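Trilobed Protease (PDB 2GOP) probably cleaves peptides as a hydrolase of Pyrococcus furiosus, the chain here forming its seven-bladed beta-propeller domain with an open Velcro topology. Local coordinates at residues 13-18 and 338-343; 103-108 and 121-126; 151-156 and 167-172. One frame throughout, in Å; residues are numbered along the deposited sequence.

Interaction 1. Residues 13-18 and 338-343; sequences KFAYLS and DYNDPI
Asn340 grips the backbone of Ala15 with both ends of its side-chain amide. The amide nitrogen ND2 donates to Ala15 O at 2.9 Å in an almost straight bond. Ala15 N donates in turn to a lone pair of Asn340 OD1, also at 2.9 Å. The first bond stays within the amide plane of Asn340, so the two bonds together fix the rotation of the amide. With CG anti to its own carbonyl carbon (chi1 -67°), the Asn340 amide is turned toward the Ala15 backbone.

The tight part lies beside Tyr339. Ala15 CB packs against Tyr339 CB at 3.7 Å. Leu17 CD1 comes to Tyr339 CD2 at 3.8 Å, the two side chains crossing at about a right angle. Ala15, Leu17 and Tyr339 all also touch Leu31 of strand 26-35, and Ala15 and Leu17 are buried. The hydroxyl of Tyr339 is hydrogen-bonded to that of Tyr29.

The Phe14 side is looser and partly exposed. Asn340 OD1 sits at the edge of the Phe14 ring, 3.4 Å from CD1, and the ring and amide planes stand 74° apart. A water donates to Lys13 O and, weakly, to Asn340 OD1. Replacing Asn340 with an alanine would remove both amide bonds, which is likely to leave Ala15 N and Ala15 O without these mates and the loop held to residues 13-17 mainly by the Tyr339 packing.

The Glu325 carboxylate accepts from the backbone nitrogens of Tyr339 and Asn340, which holds the loop independently of Ala15. One side-chain amide makes the paired bonds that a neighbouring strand could make, so the link from the first blade to the loop after the last rests on a side chain, consistent with an open Velcro.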
loop_
_atom_site.group_PDB
_atom_site.type_symbol
_atom_site.label_atom_id
_atom_site.label_comp_id
_atom_site.label_asym_id
_atom_site.label_seq_id
_atom_site.Cartn_x
_atom_site.Cartn_y
_atom_site.Cartn_z
ATOM N N LYS A 13 -9.288 -23.325 16.093
ATOM C CA LYS A 13 -10.247 -23.612 17.159
ATOM C C LYS A 13 -10.689 -22.296 17.807
ATOM O O LYS A 13 -11.404 -22.303 18.813
ATOM C CB LYS A 13 -9.596 -24.479 18.248
ATOM C CG LYS A 13 -8.653 -25.583 17.759
ATOM C CD LYS A 13 -9.316 -26.952 17.729
ATOM C CE LYS A 13 -10.506 -27.004 16.790
ATOM N NZ LYS A 13 -11.061 -28.383 16.710
ATOM N N PHE A 14 -10.262 -21.176 17.223
ATOM C CA PHE A 14 -10.226 -19.895 17.929
ATOM C C PHE A 14 -11.312 -18.911 17.522
ATOM O O PHE A 14 -12.001 -19.096 16.527
ATOM C CB PHE A 14 -8.855 -19.241 17.731
ATOM C CG PHE A 14 -7.713 -20.083 18.222
ATOM C CD1 PHE A 14 -7.623 -20.436 19.564
ATOM C CD2 PHE A 14 -6.730 -20.532 17.345
ATOM C CE1 PHE A 14 -6.573 -21.217 20.022
ATOM C CE2 PHE A 14 -5.676 -21.312 17.799
ATOM C CZ PHE A 14 -5.599 -21.655 19.139
ATOM N N ALA A 15 -11.456 -17.872 18.338
ATOM C CA ALA A 15 -12.298 -16.726 18.040
ATOM C C ALA A 15 -11.379 -15.612 17.568
ATOM O O ALA A 15 -10.385 -15.312 18.222
ATOM C CB ALA A 15 -13.060 -16.297 19.271
ATOM N N TYR A 16 -11.706 -15.015 16.426
ATOM C CA TYR A 16 -10.879 -13.969 15.837
ATOM C C TYR A 16 -11.622 -12.639 15.868
ATOM O O TYR A 16 -12.636 -12.471 15.191
ATOM C CB TYR A 16 -10.492 -14.345 14.406
ATOM C CG TYR A 16 -9.646 -15.594 14.326
ATOM C CD1 TYR A 16 -8.274 -15.547 14.564
ATOM C CD2 TYR A 16 -10.218 -16.828 14.031
ATOM C CE1 TYR A 16 -7.490 -16.702 14.504
ATOM C CE2 TYR A 16 -9.448 -17.986 13.976
ATOM C CZ TYR A 16 -8.084 -17.919 14.212
ATOM O OH TYR A 16 -7.316 -19.065 14.141
ATOM N N LEU A 17 -11.095 -11.699 16.652
ATOM C CA LEU A 17 -11.733 -10.407 16.880
ATOM C C LEU A 17 -11.173 -9.339 15.945
ATOM O O LEU A 17 -9.967 -9.270 15.730
ATOM C CB LEU A 17 -11.527 -9.949 18.325
ATOM C CG LEU A 17 -12.543 -10.439 19.365
ATOM C CD1 LEU A 17 -12.637 -11.943 19.416
ATOM C CD2 LEU A 17 -12.177 -9.881 20.709
ATOM N N SER A 18 -12.047 -8.484 15.427
ATOM C CA SER A 18 -11.604 -7.395 14.565
ATOM C C SER A 18 -12.505 -6.185 14.706
ATOM O O SER A 18 -13.621 -6.280 15.209
ATOM C CB SER A 18 -11.547 -7.841 13.095
ATOM O OG SER A 18 -12.794 -8.342 12.644
ATOM N N ASP A 338 -12.404 -12.671 26.798
ATOM C CA ASP A 338 -11.447 -13.753 27.041
ATOM C C ASP A 338 -11.861 -15.006 26.269
ATOM O O ASP A 338 -11.780 -16.121 26.774
ATOM C CB ASP A 338 -11.316 -14.028 28.542
ATOM C CG ASP A 338 -12.642 -14.409 29.201
ATOM O OD1 ASP A 338 -13.695 -14.374 28.537
ATOM O OD2 ASP A 338 -12.628 -14.749 30.399
ATOM N N TYR A 339 -12.304 -14.800 25.032
ATOM C CA TYR A 339 -12.884 -15.871 24.219
ATOM C C TYR A 339 -11.957 -17.071 24.142
ATOM O O TYR A 339 -12.378 -18.214 24.329
ATOM C CB TYR A 339 -13.188 -15.357 22.808
ATOM C CG TYR A 339 -14.423 -14.487 22.731
ATOM C CD1 TYR A 339 -15.698 -15.053 22.798
ATOM C CD2 TYR A 339 -14.323 -13.107 22.585
ATOM C CE1 TYR A 339 -16.843 -14.263 22.724
ATOM C CE2 TYR A 339 -15.457 -12.313 22.518
ATOM C CZ TYR A 339 -16.717 -12.895 22.585
ATOM O OH TYR A 339 -17.843 -12.111 22.511
ATOM N N ASN A 340 -10.685 -16.806 23.896
ATOM C CA ASN A 340 -9.727 -17.876 23.635
ATOM C C ASN A 340 -9.073 -18.494 24.860
ATOM O O ASN A 340 -8.467 -19.562 24.760
ATOM C CB ASN A 340 -8.682 -17.373 22.649
ATOM C CG ASN A 340 -9.280 -17.124 21.305
ATOM O OD1 ASN A 340 -9.762 -18.055 20.664
ATOM N ND2 ASN A 340 -9.312 -15.865 20.884
ATOM N N ASP A 341 -9.202 -17.839 26.012
ATOM C CA ASP A 341 -8.715 -18.408 27.277
ATOM C C ASP A 341 -9.745 -18.173 28.389
ATOM O O ASP A 341 -9.474 -17.491 29.379
ATOM C CB ASP A 341 -7.352 -17.808 27.625
ATOM C CG ASP A 341 -6.347 -17.964 26.494
ATOM O OD1 ASP A 341 -6.378 -17.129 25.560
ATOM O OD2 ASP A 341 -5.537 -18.917 26.530
ATOM N N PRO A 342 -10.939 -18.757 28.224
ATOM C CA PRO A 342 -12.102 -18.381 29.026
ATOM C C PRO A 342 -12.034 -18.841 30.483
ATOM O O PRO A 342 -12.731 -18.286 31.331
ATOM C CB PRO A 342 -13.255 -19.066 28.291
ATOM C CG PRO A 342 -12.626 -20.274 27.681
ATOM C CD PRO A 342 -11.249 -19.850 27.285
ATOM N N ILE A 343 -11.204 -19.842 30.764
ATOM C CA ILE A 343 -10.978 -20.312 32.130
ATOM C C ILE A 343 -9.786 -19.570 32.735
ATOM O O ILE A 343 -9.872 -19.017 33.831
ATOM C CB ILE A 343 -10.701 -21.833 32.154
ATOM C CG1 ILE A 343 -11.857 -22.589 31.491
ATOM C CG2 ILE A 343 -10.481 -22.315 33.581
ATOM C CD1 ILE A 343 -11.730 -24.101 31.523
HETATM O O HOH W 1 -11.379 -20.865 21.510
#

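Interaction 2. Residues 103-108 and 121-126; sequences AKNIRS and VGFKRR
The amide of Asn105 and the ring of Phe123 lie side by side and point the same way, their planes 34° apart. Their contact is slight: Asn105 OD1 is 4.1 Å from Phe123 CD1, and Asn105 CB is about as near to the same carbon. Phe123 is further touched by Thr152 of strand 151-158 and by Arg172.

The backbones pair antiparallel. Phe123 N donates to Asn105 O at 2.8 Å. Phe123 O takes Lys104 N at 2.9 Å in a hydrogen bond bent at the hydrogen, although the donor approaches nearly in line with the carbonyl. It takes Asn105 N only weakly. Next along, Gly122 brings the strands close: its CA is 4.2 Å from Ile106 CA. A CB on this side would run into Asn105 O.

Val121 O accepts twice, from Arg107 N at 2.7 Å and from Ser108 N at 3.2 Å. Val121 N donates to Ser108 O. The Ser108 hydroxyl, set between its backbone N and carbonyl carbon (chi1 57°), rests on the Val121 side chain, with OG 3.3 Å from CB.

Lysines and arginines fringe the contact, and Lys124 forms a salt bridge with Glu167 two strands further across the sheet. The doubled partners mark two classic beta bulges, Lys104 and Asn105 opposite Phe123, then Arg107 and Ser108 opposite Val121. Each puts an extra residue in strand 105-111 or just before it, a shift of register in the hairpin that opens a four-stranded antiparallel propeller blade.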
loop_
_atom_site.group_PDB
_atom_site.type_symbol
_atom_site.label_atom_id
_atom_site.label_comp_id
_atom_site.label_asym_id
_atom_site.label_seq_id
_atom_site.Cartn_x
_atom_site.Cartn_y
_atom_site.Cartn_z
ATOM N N ALA A 103 -23.916 -2.552 -3.075
ATOM C CA ALA A 103 -22.765 -2.114 -3.862
ATOM C C ALA A 103 -21.807 -3.270 -4.088
ATOM O O ALA A 103 -21.871 -4.278 -3.403
ATOM C CB ALA A 103 -22.052 -0.962 -3.171
ATOM N N LYS A 104 -20.911 -3.103 -5.051
ATOM C CA LYS A 104 -19.928 -4.126 -5.382
ATOM C C LYS A 104 -18.969 -4.275 -4.210
ATOM O O LYS A 104 -18.773 -5.370 -3.690
ATOM C CB LYS A 104 -19.175 -3.730 -6.658
ATOM C CG LYS A 104 -18.419 -4.849 -7.351
ATOM C CD LYS A 104 -17.708 -4.306 -8.600
ATOM C CE LYS A 104 -17.114 -5.412 -9.483
ATOM N NZ LYS A 104 -18.082 -5.973 -10.478
ATOM N N ASN A 105 -18.393 -3.153 -3.792
ATOM C CA ASN A 105 -17.432 -3.120 -2.704
ATOM C C ASN A 105 -17.645 -1.870 -1.841
ATOM O O ASN A 105 -18.053 -0.828 -2.342
ATOM C CB ASN A 105 -16.018 -3.132 -3.293
ATOM C CG ASN A 105 -14.946 -3.369 -2.246
ATOM O OD1 ASN A 105 -14.092 -2.511 -2.009
ATOM N ND2 ASN A 105 -14.985 -4.537 -1.610
ATOM N N ILE A 106 -17.364 -1.985 -0.548
ATOM C CA ILE A 106 -17.458 -0.866 0.394
ATOM C C ILE A 106 -16.069 -0.515 0.941
ATOM O O ILE A 106 -15.346 -1.393 1.407
ATOM C CB ILE A 106 -18.414 -1.209 1.554
ATOM C CG1 ILE A 106 -19.825 -1.491 1.008
ATOM C CG2 ILE A 106 -18.405 -0.101 2.631
ATOM C CD1 ILE A 106 -20.541 -0.301 0.348
ATOM N N ARG A 107 -15.701 0.762 0.858
ATOM C CA ARG A 107 -14.422 1.252 1.378
ATOM C C ARG A 107 -14.571 1.792 2.801
ATOM O O ARG A 107 -13.736 1.525 3.655
ATOM C CB ARG A 107 -13.846 2.350 0.475
ATOM C CG ARG A 107 -12.414 2.745 0.816
ATOM C CD ARG A 107 -12.029 4.072 0.201
ATOM N NE ARG A 107 -10.576 4.255 0.139
ATOM C CZ ARG A 107 -9.785 3.835 -0.855
ATOM N NH1 ARG A 107 -10.283 3.167 -1.901
ATOM N NH2 ARG A 107 -8.477 4.080 -0.804
ATOM N N SER A 108 -15.608 2.580 3.048
ATOM C CA SER A 108 -15.823 3.137 4.386
ATOM C C SER A 108 -17.290 3.349 4.699
ATOM O O SER A 108 -18.135 3.442 3.800
ATOM C CB SER A 108 -15.090 4.458 4.550
ATOM O OG SER A 108 -15.498 5.370 3.549
ATOM N N VAL A 121 -18.803 5.095 1.306
ATOM C CA VAL A 121 -17.905 5.202 0.161
ATOM C C VAL A 121 -17.577 3.795 -0.371
ATOM O O VAL A 121 -17.274 2.876 0.388
ATOM C CB VAL A 121 -16.625 6.007 0.500
ATOM C CG1 VAL A 121 -15.759 6.176 -0.733
ATOM C CG2 VAL A 121 -17.000 7.369 1.093
ATOM N N GLY A 122 -17.676 3.632 -1.681
ATOM C CA GLY A 122 -17.520 2.327 -2.284
ATOM C C GLY A 122 -17.596 2.348 -3.793
ATOM O O GLY A 122 -17.406 3.392 -4.428
ATOM N N PHE A 123 -17.861 1.177 -4.358
ATOM C CA PHE A 123 -17.853 0.983 -5.799
ATOM C C PHE A 123 -19.176 0.408 -6.251
ATOM O O PHE A 123 -19.649 -0.601 -5.720
ATOM C CB PHE A 123 -16.689 0.085 -6.183
ATOM C CG PHE A 123 -15.361 0.712 -5.910
ATOM C CD1 PHE A 123 -14.768 0.595 -4.656
ATOM C CD2 PHE A 123 -14.733 1.479 -6.881
ATOM C CE1 PHE A 123 -13.557 1.200 -4.387
ATOM C CE2 PHE A 123 -13.516 2.083 -6.627
ATOM C CZ PHE A 123 -12.923 1.939 -5.379
ATOM N N LYS A 124 -19.769 1.077 -7.232
ATOM C CA LYS A 124 -21.158 0.855 -7.610
ATOM C C LYS A 124 -21.316 -0.514 -8.248
ATOM O O LYS A 124 -20.363 -1.063 -8.816
ATOM C CB LYS A 124 -21.608 1.941 -8.593
ATOM C CG LYS A 124 -23.005 2.477 -8.383
ATOM C CD LYS A 124 -23.160 3.775 -9.140
ATOM C CE LYS A 124 -24.536 4.370 -8.977
ATOM N NZ LYS A 124 -24.537 5.796 -9.421
ATOM N N ARG A 125 -22.527 -1.055 -8.151
ATOM C CA ARG A 125 -22.833 -2.364 -8.711
ATOM C C ARG A 125 -23.590 -2.234 -10.039
ATOM O O ARG A 125 -24.391 -1.310 -10.224
ATOM C CB ARG A 125 -23.605 -3.223 -7.694
ATOM C CG ARG A 125 -25.048 -2.791 -7.391
ATOM C CD ARG A 125 -26.064 -3.446 -8.327
ATOM N NE ARG A 125 -27.355 -3.692 -7.683
ATOM C CZ ARG A 125 -28.279 -2.764 -7.435
ATOM N NH1 ARG A 125 -28.077 -1.490 -7.760
ATOM N NH2 ARG A 125 -29.419 -3.115 -6.845
ATOM N N ARG A 126 -23.303 -3.160 -10.953
ATOM C CA ARG A 126 -23.960 -3.232 -12.264
ATOM C C ARG A 126 -25.473 -3.449 -12.159
ATOM O O ARG A 126 -25.944 -4.134 -11.252
ATOM C CB ARG A 126 -23.352 -4.368 -13.106
ATOM C CG ARG A 126 -23.445 -5.753 -12.454
ATOM C CD ARG A 126 -23.135 -6.878 -13.426
ATOM N NE ARG A 126 -21.701 -7.017 -13.680
ATOM C CZ ARG A 126 -21.137 -8.058 -14.294
ATOM N NH1 ARG A 126 -21.872 -9.081 -14.728
ATOM N NH2 ARG A 126 -19.820 -8.082 -14.472
#

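Interaction 3. Residues 151-156 and 167-172; sequences KTTFWI and EFEKPR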
loop_
_atom_site.group_PDB
_atom_site.type_symbol
_atom_site.label_atom_id
_atom_site.label_comp_id
_atom_site.label_asym_id
_atom_site.label_seq_id
_atom_site.Cartn_x
_atom_site.Cartn_y
_atom_site.Cartn_z
ATOM N N LYS A 151 -14.835 4.357 -11.003
ATOM C CA LYS A 151 -15.038 5.512 -10.126
ATOM C C LYS A 151 -15.361 5.087 -8.696
ATOM O O LYS A 151 -15.902 4.010 -8.467
ATOM C CB LYS A 151 -16.196 6.374 -10.643
ATOM C CG LYS A 151 -15.986 6.988 -12.020
ATOM C CD LYS A 151 -15.052 8.187 -11.953
ATOM C CE LYS A 151 -14.807 8.798 -13.328
ATOM N NZ LYS A 151 -13.868 9.966 -13.228
ATOM N N THR A 152 -15.028 5.951 -7.743
ATOM C CA THR A 152 -15.448 5.773 -6.360
ATOM C C THR A 152 -16.759 6.508 -6.213
ATOM O O THR A 152 -16.879 7.650 -6.655
ATOM C CB THR A 152 -14.426 6.348 -5.359
ATOM O OG1 THR A 152 -13.107 5.881 -5.684
ATOM C CG2 THR A 152 -14.788 5.927 -3.930
ATOM N N THR A 153 -17.748 5.845 -5.621
ATOM C CA THR A 153 -19.044 6.465 -5.350
ATOM C C THR A 153 -19.212 6.812 -3.867
ATOM O O THR A 153 -18.889 6.014 -2.977
ATOM C CB THR A 153 -20.204 5.563 -5.820
ATOM O OG1 THR A 153 -20.084 5.333 -7.227
ATOM C CG2 THR A 153 -21.543 6.209 -5.539
ATOM N N PHE A 154 -19.704 8.023 -3.634
ATOM C CA PHE A 154 -20.021 8.532 -2.307
ATOM C C PHE A 154 -21.549 8.646 -2.164
ATOM O O PHE A 154 -22.204 9.342 -2.947
ATOM C CB PHE A 154 -19.386 9.914 -2.099
ATOM C CG PHE A 154 -17.858 9.921 -2.127
ATOM C CD1 PHE A 154 -17.163 9.673 -3.303
ATOM C CD2 PHE A 154 -17.127 10.229 -0.979
ATOM C CE1 PHE A 154 -15.768 9.699 -3.334
ATOM C CE2 PHE A 154 -15.745 10.254 -1.010
ATOM C CZ PHE A 154 -15.062 9.998 -2.203
ATOM N N TRP A 155 -22.108 7.966 -1.164
ATOM C CA TRP A 155 -23.527 8.079 -0.849
ATOM C C TRP A 155 -23.724 8.697 0.534
ATOM O O TRP A 155 -23.077 8.286 1.504
ATOM C CB TRP A 155 -24.198 6.710 -0.804
ATOM C CG TRP A 155 -24.221 5.895 -2.047
ATOM C CD1 TRP A 155 -25.193 5.880 -2.986
ATOM C CD2 TRP A 155 -23.284 4.867 -2.422
ATOM N NE1 TRP A 155 -24.903 4.944 -3.957
ATOM C CE2 TRP A 155 -23.735 4.309 -3.626
ATOM C CE3 TRP A 155 -22.085 4.394 -1.868
ATOM C CZ2 TRP A 155 -23.036 3.296 -4.292
ATOM C CZ3 TRP A 155 -21.400 3.391 -2.523
ATOM C CH2 TRP A 155 -21.871 2.861 -3.732
ATOM N N ILE A 156 -24.633 9.661 0.632
ATOM C CA ILE A 156 -25.130 10.099 1.930
ATOM C C ILE A 156 -26.533 9.535 2.084
ATOM O O ILE A 156 -27.424 9.845 1.296
ATOM C CB ILE A 156 -25.146 11.627 2.068
ATOM C CG1 ILE A 156 -23.729 12.186 1.890
ATOM C CG2 ILE A 156 -25.674 12.042 3.439
ATOM C CD1 ILE A 156 -23.635 13.686 2.149
ATOM N N GLU A 167 -25.380 11.752 -3.701
ATOM C CA GLU A 167 -24.580 10.720 -4.336
ATOM C C GLU A 167 -23.654 11.389 -5.355
ATOM O O GLU A 167 -24.098 12.195 -6.164
ATOM C CB GLU A 167 -25.482 9.675 -5.002
ATOM C CG GLU A 167 -24.739 8.693 -5.926
ATOM C CD GLU A 167 -25.527 7.427 -6.247
ATOM O OE1 GLU A 167 -26.741 7.370 -5.977
ATOM O OE2 GLU A 167 -24.920 6.481 -6.782
ATOM N N PHE A 168 -22.360 11.098 -5.290
ATOM C CA PHE A 168 -21.437 11.599 -6.312
ATOM C C PHE A 168 -20.291 10.642 -6.536
ATOM O O PHE A 168 -20.055 9.734 -5.740
ATOM C CB PHE A 168 -20.916 13.004 -5.976
ATOM C CG PHE A 168 -20.116 13.088 -4.707
ATOM C CD1 PHE A 168 -18.732 12.982 -4.733
ATOM C CD2 PHE A 168 -20.745 13.315 -3.490
ATOM C CE1 PHE A 168 -17.992 13.083 -3.577
ATOM C CE2 PHE A 168 -20.020 13.414 -2.330
ATOM C CZ PHE A 168 -18.632 13.306 -2.369
ATOM N N GLU A 169 -19.594 10.850 -7.644
ATOM C CA GLU A 169 -18.491 10.002 -8.034
ATOM C C GLU A 169 -17.195 10.798 -8.080
ATOM O O GLU A 169 -17.183 11.970 -8.442
ATOM C CB GLU A 169 -18.779 9.374 -9.395
ATOM C CG GLU A 169 -19.888 8.333 -9.348
ATOM C CD GLU A 169 -20.105 7.634 -10.678
ATOM O OE1 GLU A 169 -19.594 8.125 -11.710
ATOM O OE2 GLU A 169 -20.793 6.588 -10.686
ATOM N N LYS A 170 -16.112 10.141 -7.693
ATOM C CA LYS A 170 -14.778 10.664 -7.869
ATOM C C LYS A 170 -13.927 9.589 -8.536
ATOM O O LYS A 170 -14.368 8.443 -8.680
ATOM C CB LYS A 170 -14.204 11.077 -6.510
ATOM C CG LYS A 170 -14.922 12.263 -5.889
ATOM C CD LYS A 170 -14.771 13.503 -6.755
ATOM C CE LYS A 170 -15.167 14.758 -6.017
ATOM N NZ LYS A 170 -14.888 15.943 -6.857
ATOM N N PRO A 171 -12.721 9.954 -8.991
ATOM C CA PRO A 171 -11.848 8.936 -9.550
ATOM C C PRO A 171 -11.513 7.807 -8.580
ATOM O O PRO A 171 -11.599 7.968 -7.361
ATOM C CB PRO A 171 -10.579 9.719 -9.895
ATOM C CG PRO A 171 -11.027 11.124 -10.055
ATOM C CD PRO A 171 -12.118 11.300 -9.071
ATOM N N ARG A 172 -11.117 6.673 -9.137
ATOM C CA ARG A 172 -10.759 5.500 -8.350
ATOM C C ARG A 172 -9.723 5.847 -7.263
ATOM O O ARG A 172 -8.865 6.709 -7.454
ATOM C CB ARG A 172 -10.237 4.393 -9.288
ATOM C CG ARG A 172 -10.032 3.036 -8.626
ATOM C CD ARG A 172 -9.716 1.952 -9.646
ATOM N NE ARG A 172 -10.927 1.411 -10.264
ATOM C CZ ARG A 172 -11.754 0.538 -9.687
ATOM N NH1 ARG A 172 -11.526 0.087 -8.452
ATOM N NH2 ARG A 172 -12.826 0.113 -10.349
#
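Phe154 and Phe168 face each other across a beta hairpin, strands 151-158 and 163-171, the last two strands of one propeller blade. They form a hydrogen-bonded antiparallel pair, Phe154 N giving to Phe168 O at 2.7 Å.

The Phe154 side chain can be followed outward. Its CB sits over the Phe168 ring, 3.6 Å from the centroid, a CH-pi contact. CG meets Phe168 CZ at 3.5 Å, CD1 meets Phe168 CE1 at the same distance, and CD2 lies a little further from CZ. CE1, towards the tip, touches Lys170 CG at 3.7 Å. The planes are only 8° apart but slid, so the rings barely overlap. The Phe168 torsion (chi1 62°), with CG between backbone N and carbonyl carbon, swings its ring across to Phe154. Trp205 stacks with Phe168.

On the other face the Glu167 carboxylate, whose charge is matched by Lys124, lies beside Trp155 and near Thr153 CG2. Lys170 NZ pairs with Glu210. At the far end, Thr152 OG1 donates to Pro171 O at 3.1 Å, from 41° above the carbonyl plane.

From the N terminus, residues 13-18 enter the first blade and, after some 320 residues, meet 338-343 beyond the last blade. Interaction 1 thus closes a loop around nearly the whole propeller, and interactions 2 and 3 are nested inside it. These two follow in series. Interaction 2 closes the first hairpin of the third blade, and interaction 3 closes its second. Their centres are 9 Å apart, and they touch through Gly122 O with Thr153 N, which joins the two central strands, so all four strands form one sheet. Interaction 1 lies well away, its centre 38 Å from that of interaction 3, across the propeller.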